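Similar to hydroxylamine oxidoreductase (Kuenenia stuttgartiensis, PDB 6H5L) probably acts as a multi-haem c oxidoreductase, a reducing relative of hydroxylamine oxidoreductase that carries electrons within a large anammox reductase complex. Local coordinates at residues Q379-V384 / M495-Q499. Residues are numbered along the deposited sequence; the frame is centred on the assembly and turned at random.
Sequences QAQKIV and MTRIQ
Ala-380 and Met-495 are the closest CA pair, 6.3 Å apart, between two nearly parallel helical segments. The short axes of 379-384 and 495-499 come within 10.3 Å and cross at 17°; the pairing continues one turn on, where Ile-383 lies level with Gln-499, their CA atoms 7.5 Å apart. All cross-contacts are van der Waals. The small CB of Ala-380 points at the partner helix and admits the end of Met-495, whose CE lies 3.6 Å from that CB. Met-495 reaches it by a folded chain: CG stands anti to the backbone N (chi1 -178°), then bends at chi2 (70°) and chi3 bring the thioether across. Its SD also meets Ile-383 CD1 at 4.0 Å, and the same CD1 touches Gln-499 CG. The other branch of Ile-383, CG2, meets Ile-498 CG2 at 3.8 Å. Ile-498 CD1 approaches Ala-380 CB to 3.9 Å, and the Val-384 side chain crosses that of Ile-498 at about a right angle, the two CG2 methyls 4.2 Å apart. The polar ends turn elsewhere: Gln-379 OE1 bonds Tyr-192, and Gln-499 OE1 Asp-451 and Gln-448, all of the second subunit. The contact thus joins long helices 356-389 and 480-513 in a helical bundle; helix 455-476 packs against both, Leu-463 on Ala-380 and Ile-456 and Met-459 on Ile-498, while the second subunit borders the Met-495 and Gln-499 side.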
ATOM      1  N   GLN A 379     -47.932 -26.486  41.519  1.00 30.84           N
ATOM      2  CA  GLN A 379     -48.532 -27.810  41.648  1.00 22.50           C
ATOM      3  C   GLN A 379     -47.578 -28.782  42.328  1.00 24.00           C
ATOM      4  O   GLN A 379     -48.004 -29.631  43.122  1.00 26.64           O
ATOM      5  CB  GLN A 379     -48.950 -28.330  40.273  1.00 15.53           C
ATOM      6  CG  GLN A 379     -50.097 -27.552  39.644  1.00 15.85           C
ATOM      7  CD  GLN A 379     -50.213 -27.779  38.148  1.00 33.84           C
ATOM      8  OE1 GLN A 379     -49.250 -28.168  37.489  1.00 36.74           O
ATOM      9  NE2 GLN A 379     -51.400 -27.531  37.604  1.00 41.47           N
ATOM     10  N   ALA A 380     -46.283 -28.678  42.026  1.00 27.78           N
ATOM     11  CA  ALA A 380     -45.302 -29.535  42.685  1.00 25.84           C
ATOM     12  C   ALA A 380     -45.160 -29.180  44.160  1.00 24.94           C
ATOM     13  O   ALA A 380     -44.990 -30.067  45.003  1.00 23.60           O
ATOM     14  CB  ALA A 380     -43.951 -29.430  41.978  1.00 21.58           C
ATOM     15  N   GLN A 381     -45.226 -27.887  44.490  1.00 20.77           N
ATOM     16  CA  GLN A 381     -45.129 -27.480  45.888  1.00 28.59           C
ATOM     17  C   GLN A 381     -46.342 -27.933  46.691  1.00 31.40           C
ATOM     18  O   GLN A 381     -46.223 -28.207  47.890  1.00 26.63           O
ATOM     19  CB  GLN A 381     -44.956 -25.964  45.986  1.00 20.02           C
ATOM     20  CG  GLN A 381     -44.609 -25.468  47.382  1.00 21.62           C
ATOM     21  CD  GLN A 381     -44.264 -23.991  47.412  1.00 25.08           C
ATOM     22  OE1 GLN A 381     -43.585 -23.480  46.520  1.00 25.91           O
ATOM     23  NE2 GLN A 381     -44.732 -23.296  48.441  1.00 28.94           N
ATOM     24  N   LYS A 382     -47.512 -28.019  46.051  1.00 28.48           N
ATOM     25  CA  LYS A 382     -48.697 -28.530  46.734  1.00 31.05           C
ATOM     26  C   LYS A 382     -48.505 -29.982  47.153  1.00 27.10           C
ATOM     27  O   LYS A 382     -48.915 -30.381  48.249  1.00 21.04           O
ATOM     28  CB  LYS A 382     -49.923 -28.389  45.833  1.00 20.48           C
ATOM     29  CG  LYS A 382     -51.238 -28.790  46.487  1.00 22.21           C
ATOM     30  CD  LYS A 382     -51.607 -27.834  47.612  1.00 30.14           C
ATOM     31  CE  LYS A 382     -53.037 -28.049  48.084  1.00 25.52           C
ATOM     32  NZ  LYS A 382     -53.236 -29.391  48.696  1.00 25.92           N
ATOM     33  N   ILE A 383     -47.882 -30.786  46.289  1.00 21.13           N
ATOM     34  CA  ILE A 383     -47.653 -32.194  46.601  1.00 19.84           C
ATOM     35  C   ILE A 383     -46.717 -32.331  47.796  1.00 26.91           C
ATOM     36  O   ILE A 383     -46.957 -33.136  48.704  1.00 33.89           O
ATOM     37  CB  ILE A 383     -47.102 -32.927  45.365  1.00 17.11           C
ATOM     38  CG1 ILE A 383     -48.154 -32.952  44.253  1.00 18.99           C
ATOM     39  CG2 ILE A 383     -46.650 -34.329  45.731  1.00 14.33           C
ATOM     40  CD1 ILE A 383     -47.616 -33.400  42.914  1.00 14.50           C
ATOM     41  N   VAL A 384     -45.639 -31.544  47.814  1.00 23.91           N
ATOM     42  CA  VAL A 384     -44.673 -31.628  48.905  1.00 25.25           C
ATOM     43  C   VAL A 384     -45.299 -31.173  50.217  1.00 27.93           C
ATOM     44  O   VAL A 384     -45.077 -31.783  51.270  1.00 37.90           O
ATOM     45  CB  VAL A 384     -43.416 -30.807  48.565  1.00 27.35           C
ATOM     46  CG1 VAL A 384     -42.407 -30.886  49.701  1.00 19.02           C
ATOM     47  CG2 VAL A 384     -42.800 -31.289  47.261  1.00 22.66           C
ATOM     48  N   MET A 495     -41.240 -33.403  38.388  1.00 22.72           N
ATOM     49  CA  MET A 495     -42.612 -33.707  38.779  1.00 26.08           C
ATOM     50  C   MET A 495     -42.853 -35.211  38.797  1.00 28.77           C
ATOM     51  O   MET A 495     -43.601 -35.717  39.641  1.00 24.61           O
ATOM     52  CB  MET A 495     -43.595 -33.015  37.833  1.00 25.51           C
ATOM     53  CG  MET A 495     -45.062 -33.229  38.188  1.00 25.85           C
ATOM     54  SD  MET A 495     -45.561 -32.379  39.696  1.00 29.19           S
ATOM     55  CE  MET A 495     -45.720 -30.700  39.096  1.00 24.07           C
ATOM     56  N   THR A 496     -42.224 -35.942  37.872  1.00 24.84           N
ATOM     57  CA  THR A 496     -42.299 -37.400  37.894  1.00 23.10           C
ATOM     58  C   THR A 496     -41.682 -37.959  39.169  1.00 29.85           C
ATOM     59  O   THR A 496     -42.270 -38.822  39.832  1.00 40.40           O
ATOM     60  CB  THR A 496     -41.598 -37.982  36.666  1.00 20.36           C
ATOM     61  OG1 THR A 496     -42.172 -37.427  35.477  1.00 25.22           O
ATOM     62  CG2 THR A 496     -41.746 -39.496  36.634  1.00 25.31           C
ATOM     63  N   ARG A 497     -40.492 -37.473  39.531  1.00 26.33           N
ATOM     64  CA  ARG A 497     -39.824 -37.955  40.736  1.00 31.31           C
ATOM     65  C   ARG A 497     -40.585 -37.552  41.993  1.00 28.80           C
ATOM     66  O   ARG A 497     -40.627 -38.309  42.969  1.00 27.97           O
ATOM     67  CB  ARG A 497     -38.390 -37.427  40.792  1.00 28.62           C
ATOM     68  CG  ARG A 497     -37.501 -37.844  39.629  1.00 25.47           C
ATOM     69  CD  ARG A 497     -36.096 -37.292  39.818  1.00 33.82           C
ATOM     70  NE  ARG A 497     -35.161 -37.752  38.795  1.00 43.74           N
ATOM     71  CZ  ARG A 497     -34.798 -37.037  37.735  1.00 37.25           C
ATOM     72  NH1 ARG A 497     -35.291 -35.820  37.549  1.00 36.85           N
ATOM     73  NH2 ARG A 497     -33.938 -37.538  36.861  1.00 36.93           N
ATOM     74  N   ILE A 498     -41.189 -36.362  41.988  1.00 26.16           N
ATOM     75  CA  ILE A 498     -41.911 -35.891  43.166  1.00 25.11           C
ATOM     76  C   ILE A 498     -43.163 -36.726  43.399  1.00 23.90           C
ATOM     77  O   ILE A 498     -43.487 -37.078  44.540  1.00 19.51           O
ATOM     78  CB  ILE A 498     -42.239 -34.392  43.023  1.00 21.23           C
ATOM     79  CG1 ILE A 498     -40.959 -33.558  43.100  1.00 19.37           C
ATOM     80  CG2 ILE A 498     -43.228 -33.952  44.091  1.00 21.85           C
ATOM     81  CD1 ILE A 498     -41.160 -32.100  42.766  1.00 21.84           C
ATOM     82  N   GLN A 499     -43.882 -37.067  42.326  1.00 27.24           N
ATOM     83  CA  GLN A 499     -45.084 -37.881  42.476  1.00 24.98           C
ATOM     84  C   GLN A 499     -44.744 -39.292  42.936  1.00 31.94           C
ATOM     85  O   GLN A 499     -45.432 -39.853  43.798  1.00 36.57           O
ATOM     86  CB  GLN A 499     -45.865 -37.919  41.163  1.00 20.23           C
ATOM     87  CG  GLN A 499     -46.483 -36.590  40.767  1.00 20.27           C
ATOM     88  CD  GLN A 499     -47.331 -36.695  39.515  1.00 24.64           C
ATOM     89  OE1 GLN A 499     -47.461 -37.768  38.927  1.00 25.84           O
ATOM     90  NE2 GLN A 499     -47.916 -35.577  39.101  1.00 27.33           N
TER